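PDB 5DU9: CDA peptide synthetase I from Streptomyces coelicolor, which belongs to the modular nonribosomal peptide synthetases and is represented by its condensation domain, a fold of the CoA-dependent acyltransferase clan. Local coordinates for residues R172-Y177 and V373-P378; C37-G42 and L381-S386; P225-L230 and G355-S360. The protein carries 1 engineered substitution. One frame throughout, in Å; residues are numbered along the deposited sequence.

Contact 1 (R172-Y177 and V373-P378); sequences RLAEVY and VDFGGP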
# COMPACT_ATOMS: atom_id res chain seq x y z
N ARG A 172 -1.98 -1.37 -17.40
CA ARG A 172 -2.91 -0.97 -18.45
C ARG A 172 -2.37 0.23 -19.22
O ARG A 172 -2.46 0.29 -20.45
CB ARG A 172 -4.29 -0.65 -17.86
CG ARG A 172 -5.29 -0.08 -18.86
CD ARG A 172 -5.49 -1.01 -20.05
NE ARG A 172 -6.49 -0.49 -20.98
CZ ARG A 172 -6.69 -0.97 -22.21
NH1 ARG A 172 -5.96 -1.99 -22.66
NH2 ARG A 172 -7.62 -0.43 -22.99
N LEU A 173 -1.82 1.19 -18.49
CA LEU A 173 -1.25 2.39 -19.10
C LEU A 173 -0.18 2.02 -20.12
O LEU A 173 -0.17 2.52 -21.24
CB LEU A 173 -0.65 3.30 -18.03
CG LEU A 173 0.01 4.59 -18.55
CD1 LEU A 173 -1.04 5.54 -19.10
CD2 LEU A 173 0.82 5.26 -17.45
N ALA A 174 0.72 1.13 -19.71
CA ALA A 174 1.80 0.69 -20.59
C ALA A 174 1.25 -0.04 -21.81
O ALA A 174 1.72 0.17 -22.93
CB ALA A 174 2.77 -0.20 -19.83
N GLU A 175 0.26 -0.89 -21.59
CA GLU A 175 -0.36 -1.65 -22.67
C GLU A 175 -0.92 -0.72 -23.75
O GLU A 175 -0.71 -0.95 -24.94
CB GLU A 175 -1.48 -2.54 -22.12
CG GLU A 175 -2.09 -3.48 -23.15
CD GLU A 175 -3.15 -4.38 -22.56
OE1 GLU A 175 -3.98 -3.88 -21.78
OE2 GLU A 175 -3.14 -5.59 -22.86
N VAL A 176 -1.64 0.31 -23.32
CA VAL A 176 -2.21 1.28 -24.25
C VAL A 176 -1.11 2.06 -24.96
O VAL A 176 -1.18 2.29 -26.17
CB VAL A 176 -3.17 2.25 -23.54
CG1 VAL A 176 -3.72 3.29 -24.51
CG2 VAL A 176 -4.32 1.49 -22.89
N TYR A 177 -0.09 2.47 -24.21
CA TYR A 177 1.02 3.23 -24.77
C TYR A 177 1.74 2.46 -25.87
O TYR A 177 2.09 3.02 -26.91
CB TYR A 177 2.02 3.61 -23.66
CG TYR A 177 3.22 4.38 -24.16
CD1 TYR A 177 3.14 5.75 -24.40
CD2 TYR A 177 4.43 3.75 -24.40
CE1 TYR A 177 4.24 6.47 -24.86
CE2 TYR A 177 5.54 4.45 -24.86
CZ TYR A 177 5.43 5.81 -25.08
OH TYR A 177 6.52 6.52 -25.54
N VAL A 373 7.28 -2.79 -15.60
CA VAL A 373 6.28 -2.32 -16.54
C VAL A 373 6.91 -2.02 -17.89
O VAL A 373 7.85 -1.22 -17.98
CB VAL A 373 5.56 -1.06 -15.98
CG1 VAL A 373 4.57 -0.50 -16.99
CG2 VAL A 373 4.85 -1.39 -14.68
N ASP A 374 6.40 -2.65 -18.94
CA ASP A 374 7.02 -2.59 -20.26
C ASP A 374 6.37 -1.54 -21.15
O ASP A 374 5.23 -1.70 -21.59
CB ASP A 374 6.94 -3.97 -20.93
CG ASP A 374 7.68 -4.01 -22.26
OD1 ASP A 374 8.55 -3.15 -22.50
OD2 ASP A 374 7.37 -4.91 -23.08
N PHE A 375 7.11 -0.47 -21.44
CA PHE A 375 6.61 0.59 -22.31
C PHE A 375 7.08 0.41 -23.75
O PHE A 375 7.08 1.35 -24.54
CB PHE A 375 7.05 1.96 -21.77
CG PHE A 375 6.32 2.38 -20.53
CD1 PHE A 375 5.08 2.99 -20.62
CD2 PHE A 375 6.86 2.15 -19.27
CE1 PHE A 375 4.40 3.38 -19.48
CE2 PHE A 375 6.17 2.53 -18.13
CZ PHE A 375 4.94 3.15 -18.24
N GLY A 376 7.49 -0.81 -24.09
CA GLY A 376 7.91 -1.13 -25.44
C GLY A 376 9.36 -0.77 -25.68
O GLY A 376 9.72 -0.19 -26.70
N GLY A 377 10.21 -1.14 -24.72
CA GLY A 377 11.62 -0.78 -24.74
C GLY A 377 12.00 -0.26 -23.37
O GLY A 377 12.66 -0.96 -22.59
N PRO A 378 11.58 0.98 -23.05
CA PRO A 378 11.74 1.48 -21.69
C PRO A 378 10.98 0.61 -20.70
O PRO A 378 9.89 0.13 -21.01
CB PRO A 378 11.13 2.89 -21.75
CG PRO A 378 11.16 3.26 -23.19
CD PRO A 378 10.98 1.98 -23.94
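F375 lies against A174 and Y177 of the helix, and its side chain, followed outward from the backbone, makes the largest single share of the contact. CB passes Y177 CD2 at 4.1 Å. The first torsion then sets CG anti to the carbonyl carbon (chi1 -73°), which sends the ring past A174 and toward strand 33-40. CD1 leans on the same Y177 CD2 at 3.9 Å, and CE1 reaches A174 CA at 3.9 Å. The A174 methyl sits over one face of the phenyl ring, offset toward the rim, in a CH-pi contact with CB 4.1 Å from the ring centroid. Y177 is turned differently: the edge of F375 is directed at the face of Y177 in an offset edge-to-face pair, the planes 75° apart. The tyrosine's own edge meets the F375 carbonyl, with CE2 3.5 Å from F375 O and near the ring plane.

A174 has little room. Besides the phenyl ring its CB meets V373 CG1 at 3.4 Å, tighter than usual for two carbons, and it also touches the D374 carbonyl oxygen, which accepts a bond from R178. Beyond F375 the chain is held in shape by an Asx turn, D374 OD1 accepting from G376 N at 3.0 Å, and by a backbone bond from F375 N to P378 O.

The contact thus seats helix 163-182 on the sheet margin formed by the short outermost strand 373-374 and the turn after it. V373 and F375 also reach L38 on strand 33-40, the Y177 hydroxyl bonds to the amide of D45, and helix 46-58 packs against L173 and V176.

Contact 2 (C37-G42 and L381-S386); sequences CLEIDG and LMRSIS
L381 pairs with E39 as an antiparallel hydrogen-bonded pair: E39 N gives to L381 O at 2.8 Å and L381 N to E39 O at 2.9 Å, both donors tilted out of the carbonyl planes. M382 comes next, in a non-hydrogen-bonded pair with L38. Its CB lies 3.8 Å from L38 CD2, while the rest of the chain runs on, extended, toward M166 and Y170 of helix 163-182, which covers this face.

R383 returns to the face of L381 and E39, and its backbone exchanges two nearly straight bonds with C37. Its first torsion (chi1 79°) sets CG between the backbone N and the carbonyl carbon, where CG comes within 3.4 Å of C37 SG. The sulfur also lies over one face of the guanidinium. From there NE makes a weak, bent bond to E39 OE2 at 3.1 Å, part of a salt bridge in which the carboxylate and guanidinium planes stand 62° apart. I385, where the chain turns a corner, brings CD1 to 3.9 Å from C37 SG; with S386 it faces G35 in a classic beta bulge.

The backbone bonds therefore do most of the joining. The salt bridge, bent and made by an exposed glutamate, probably adds modestly, and R383 has a second partner through NH1 in Q119 of helix 114-126.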
# COMPACT_ATOMS: atom_id res chain seq x y z
N CYS A 37 5.27 5.80 -7.79
CA CYS A 37 5.79 6.22 -9.08
C CYS A 37 6.49 5.08 -9.78
O CYS A 37 6.78 4.05 -9.16
CB CYS A 37 6.74 7.41 -8.92
SG CYS A 37 8.27 7.05 -8.03
N LEU A 38 6.74 5.25 -11.08
CA LEU A 38 7.56 4.34 -11.86
C LEU A 38 8.86 5.02 -12.23
O LEU A 38 8.85 6.11 -12.79
CB LEU A 38 6.85 3.89 -13.14
CG LEU A 38 5.58 3.05 -13.06
CD1 LEU A 38 5.09 2.77 -14.48
CD2 LEU A 38 5.81 1.75 -12.31
N GLU A 39 9.98 4.37 -11.91
CA GLU A 39 11.27 4.82 -12.40
C GLU A 39 11.51 4.15 -13.74
O GLU A 39 11.61 2.92 -13.82
CB GLU A 39 12.37 4.47 -11.39
CG GLU A 39 12.20 5.19 -10.06
CD GLU A 39 13.24 4.80 -9.03
OE1 GLU A 39 13.79 3.68 -9.14
OE2 GLU A 39 13.51 5.61 -8.13
N ILE A 40 11.59 4.96 -14.79
CA ILE A 40 11.60 4.46 -16.16
C ILE A 40 12.96 4.75 -16.80
O ILE A 40 13.44 5.88 -16.75
CB ILE A 40 10.44 5.08 -16.97
CG1 ILE A 40 9.10 4.69 -16.34
CG2 ILE A 40 10.48 4.62 -18.42
CD1 ILE A 40 7.95 5.62 -16.66
N ASP A 41 13.56 3.72 -17.40
CA ASP A 41 14.97 3.76 -17.77
C ASP A 41 15.23 4.25 -19.20
O ASP A 41 16.37 4.18 -19.67
CB ASP A 41 15.59 2.37 -17.58
CG ASP A 41 15.01 1.33 -18.51
OD1 ASP A 41 14.01 1.62 -19.21
OD2 ASP A 41 15.54 0.20 -18.54
N GLY A 42 14.20 4.73 -19.88
CA GLY A 42 14.35 5.20 -21.24
C GLY A 42 13.29 6.22 -21.62
O GLY A 42 12.30 6.38 -20.91
N LEU A 381 10.05 0.58 -13.09
CA LEU A 381 10.11 -0.07 -11.79
C LEU A 381 9.34 0.75 -10.76
O LEU A 381 9.62 1.93 -10.56
CB LEU A 381 11.56 -0.26 -11.34
CG LEU A 381 12.44 -1.08 -12.28
CD1 LEU A 381 13.86 -1.18 -11.73
CD2 LEU A 381 11.86 -2.47 -12.52
N MET A 382 8.38 0.11 -10.10
CA MET A 382 7.50 0.83 -9.18
C MET A 382 8.20 1.10 -7.85
O MET A 382 8.94 0.25 -7.34
CB MET A 382 6.22 0.03 -8.94
CG MET A 382 5.20 0.72 -8.04
SD MET A 382 3.62 -0.14 -8.04
CE MET A 382 2.84 0.59 -6.59
N ARG A 383 7.97 2.28 -7.29
CA ARG A 383 8.35 2.54 -5.91
C ARG A 383 7.27 3.35 -5.22
O ARG A 383 6.58 4.17 -5.83
CB ARG A 383 9.72 3.23 -5.82
CG ARG A 383 9.76 4.72 -6.10
CD ARG A 383 11.10 5.29 -5.62
NE ARG A 383 11.37 6.64 -6.11
CZ ARG A 383 11.23 7.76 -5.41
NH1 ARG A 383 10.81 7.73 -4.15
NH2 ARG A 383 11.51 8.92 -5.98
N SER A 384 7.13 3.10 -3.93
CA SER A 384 6.11 3.73 -3.12
C SER A 384 6.50 5.16 -2.78
O SER A 384 7.67 5.46 -2.58
CB SER A 384 5.88 2.91 -1.84
OG SER A 384 4.86 3.48 -1.04
N ILE A 385 5.51 6.06 -2.76
CA ILE A 385 5.74 7.44 -2.34
C ILE A 385 5.10 7.66 -0.97
O ILE A 385 5.73 8.20 -0.06
CB ILE A 385 5.17 8.45 -3.36
CG1 ILE A 385 5.93 8.36 -4.69
CG2 ILE A 385 5.23 9.88 -2.82
CD1 ILE A 385 7.41 8.71 -4.60
N SER A 386 3.86 7.22 -0.84
CA SER A 386 3.16 7.25 0.45
C SER A 386 2.01 6.25 0.40
O SER A 386 1.13 6.37 -0.44
CB SER A 386 2.65 8.65 0.77
OG SER A 386 2.00 8.66 2.02

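Contact 3 (P225-L230 and G355-S360); sequences PEPVSL and GGAGVS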
# COMPACT_ATOMS: atom_id res chain seq x y z
N PRO A 225 -5.02 -4.96 24.22
CA PRO A 225 -3.70 -4.35 24.35
C PRO A 225 -3.63 -2.99 23.66
O PRO A 225 -4.08 -2.85 22.53
CB PRO A 225 -2.78 -5.36 23.67
CG PRO A 225 -3.66 -6.09 22.71
CD PRO A 225 -4.98 -6.19 23.42
N GLU A 226 -3.07 -2.01 24.35
CA GLU A 226 -2.96 -0.66 23.81
C GLU A 226 -1.87 -0.63 22.74
O GLU A 226 -0.80 -1.21 22.94
CB GLU A 226 -2.66 0.35 24.92
CG GLU A 226 -2.68 1.81 24.48
CD GLU A 226 -4.07 2.30 24.12
OE1 GLU A 226 -5.05 1.55 24.35
OE2 GLU A 226 -4.19 3.43 23.62
N PRO A 227 -2.13 0.02 21.60
CA PRO A 227 -1.04 0.14 20.63
C PRO A 227 0.18 0.84 21.23
O PRO A 227 0.02 1.78 22.02
CB PRO A 227 -1.66 0.97 19.50
CG PRO A 227 -3.12 0.68 19.59
CD PRO A 227 -3.40 0.53 21.06
N VAL A 228 1.37 0.36 20.89
CA VAL A 228 2.61 0.94 21.39
C VAL A 228 3.49 1.41 20.23
O VAL A 228 3.56 0.76 19.18
CB VAL A 228 3.40 -0.05 22.26
CG1 VAL A 228 2.62 -0.40 23.52
CG2 VAL A 228 3.75 -1.31 21.48
N SER A 229 4.15 2.54 20.44
CA SER A 229 5.12 3.08 19.49
C SER A 229 6.54 2.77 19.95
O SER A 229 6.78 2.58 21.14
CB SER A 229 4.93 4.59 19.33
OG SER A 229 5.96 5.15 18.55
N LEU A 230 7.47 2.74 19.01
CA LEU A 230 8.88 2.55 19.33
C LEU A 230 9.45 3.79 20.01
O LEU A 230 8.87 4.88 19.95
CB LEU A 230 9.67 2.23 18.06
CG LEU A 230 9.57 0.78 17.58
CD1 LEU A 230 9.98 0.66 16.13
CD2 LEU A 230 10.41 -0.13 18.46
N GLY A 355 -13.12 -0.79 21.00
CA GLY A 355 -13.21 0.57 21.49
C GLY A 355 -11.86 1.26 21.62
O GLY A 355 -10.82 0.64 21.39
N GLY A 356 -11.89 2.53 21.99
CA GLY A 356 -10.68 3.29 22.21
C GLY A 356 -9.82 3.42 20.96
O GLY A 356 -10.31 3.75 19.89
N ALA A 357 -8.53 3.16 21.12
CA ALA A 357 -7.57 3.29 20.03
C ALA A 357 -7.53 2.02 19.17
O ALA A 357 -6.81 1.96 18.18
CB ALA A 357 -6.19 3.60 20.57
N GLY A 358 -8.30 1.01 19.57
CA GLY A 358 -8.31 -0.25 18.86
C GLY A 358 -7.04 -1.04 19.10
O GLY A 358 -6.36 -0.83 20.11
N VAL A 359 -6.73 -1.95 18.19
CA VAL A 359 -5.53 -2.77 18.30
C VAL A 359 -4.73 -2.69 17.01
O VAL A 359 -5.26 -2.80 15.91
CB VAL A 359 -5.88 -4.24 18.62
CG1 VAL A 359 -6.37 -4.35 20.06
CG2 VAL A 359 -6.92 -4.78 17.65
N SER A 360 -3.43 -2.47 17.17
CA SER A 360 -2.55 -2.30 16.03
C SER A 360 -1.10 -2.28 16.47
O SER A 360 -0.79 -2.10 17.65
CB SER A 360 -2.86 -1.00 15.29
OG SER A 360 -2.60 0.12 16.12
O HOH W 1 -2.73 -3.19 20.11
O HOH W 2 -6.77 -1.12 22.68
O HOH W 3 1.31 -2.10 19.26
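The puckered rings of P225 and P227 are the broad surfaces set against the 355-360 loop. Over one face of the P225 ring, offset toward its rim, comes V359 CG1, 4.1 Å from P225 CD. The P227 ring is met round its rim: G358 O approaches CD at 3.4 Å, the A357 methyl touches the same atom from the other side of the ring plane, and S360 OG lies 3.6 Å from CG. A water sits over one face of this ring. It donates to P225 O at 2.8 Å and accepts from S360 N, so it ties the two backbones together beneath the proline.

A second water performs the same service farther along, accepting from V228 N at 3.0 Å and giving to S360 O at 2.6 Å. The E226 chain bends at its second torsion (chi2 69°), which brings OE2 back to the A357 CB at 3.7 Å.

The 355-360 side is shaped by a type II' beta turn from G355 to G358, closed by G358 N to G355 O, with glycine in the first central position. It follows directly on helix 347-354, whose D351 takes the V359 amide. This is water-mediated loop packing: the two irregular segments lead toward strands 242-248 and 363-366, the outermost strands of the four-stranded sheet.

Overall arrangement
Contacts 1 and 2 belong to the same six-stranded sheet and touch each other, P378 packing on I40 and D41. Contact 1 is buried and apolar, a helix laid on the sheet margin. Contact 2 is partly buried and joins two strands of that sheet through backbone bonds, with a charged pair toward its exposed side. Contact 3 stands apart, on the opposite side of the chain's centre, its centre about 43 Å from that of contact 1 and about 33 Å from that of contact 2. It too is only partly buried, with E226 and A357 exposed; neither helix nor strand takes part, and waters do the bridging that backbone amides do directly in contact 2.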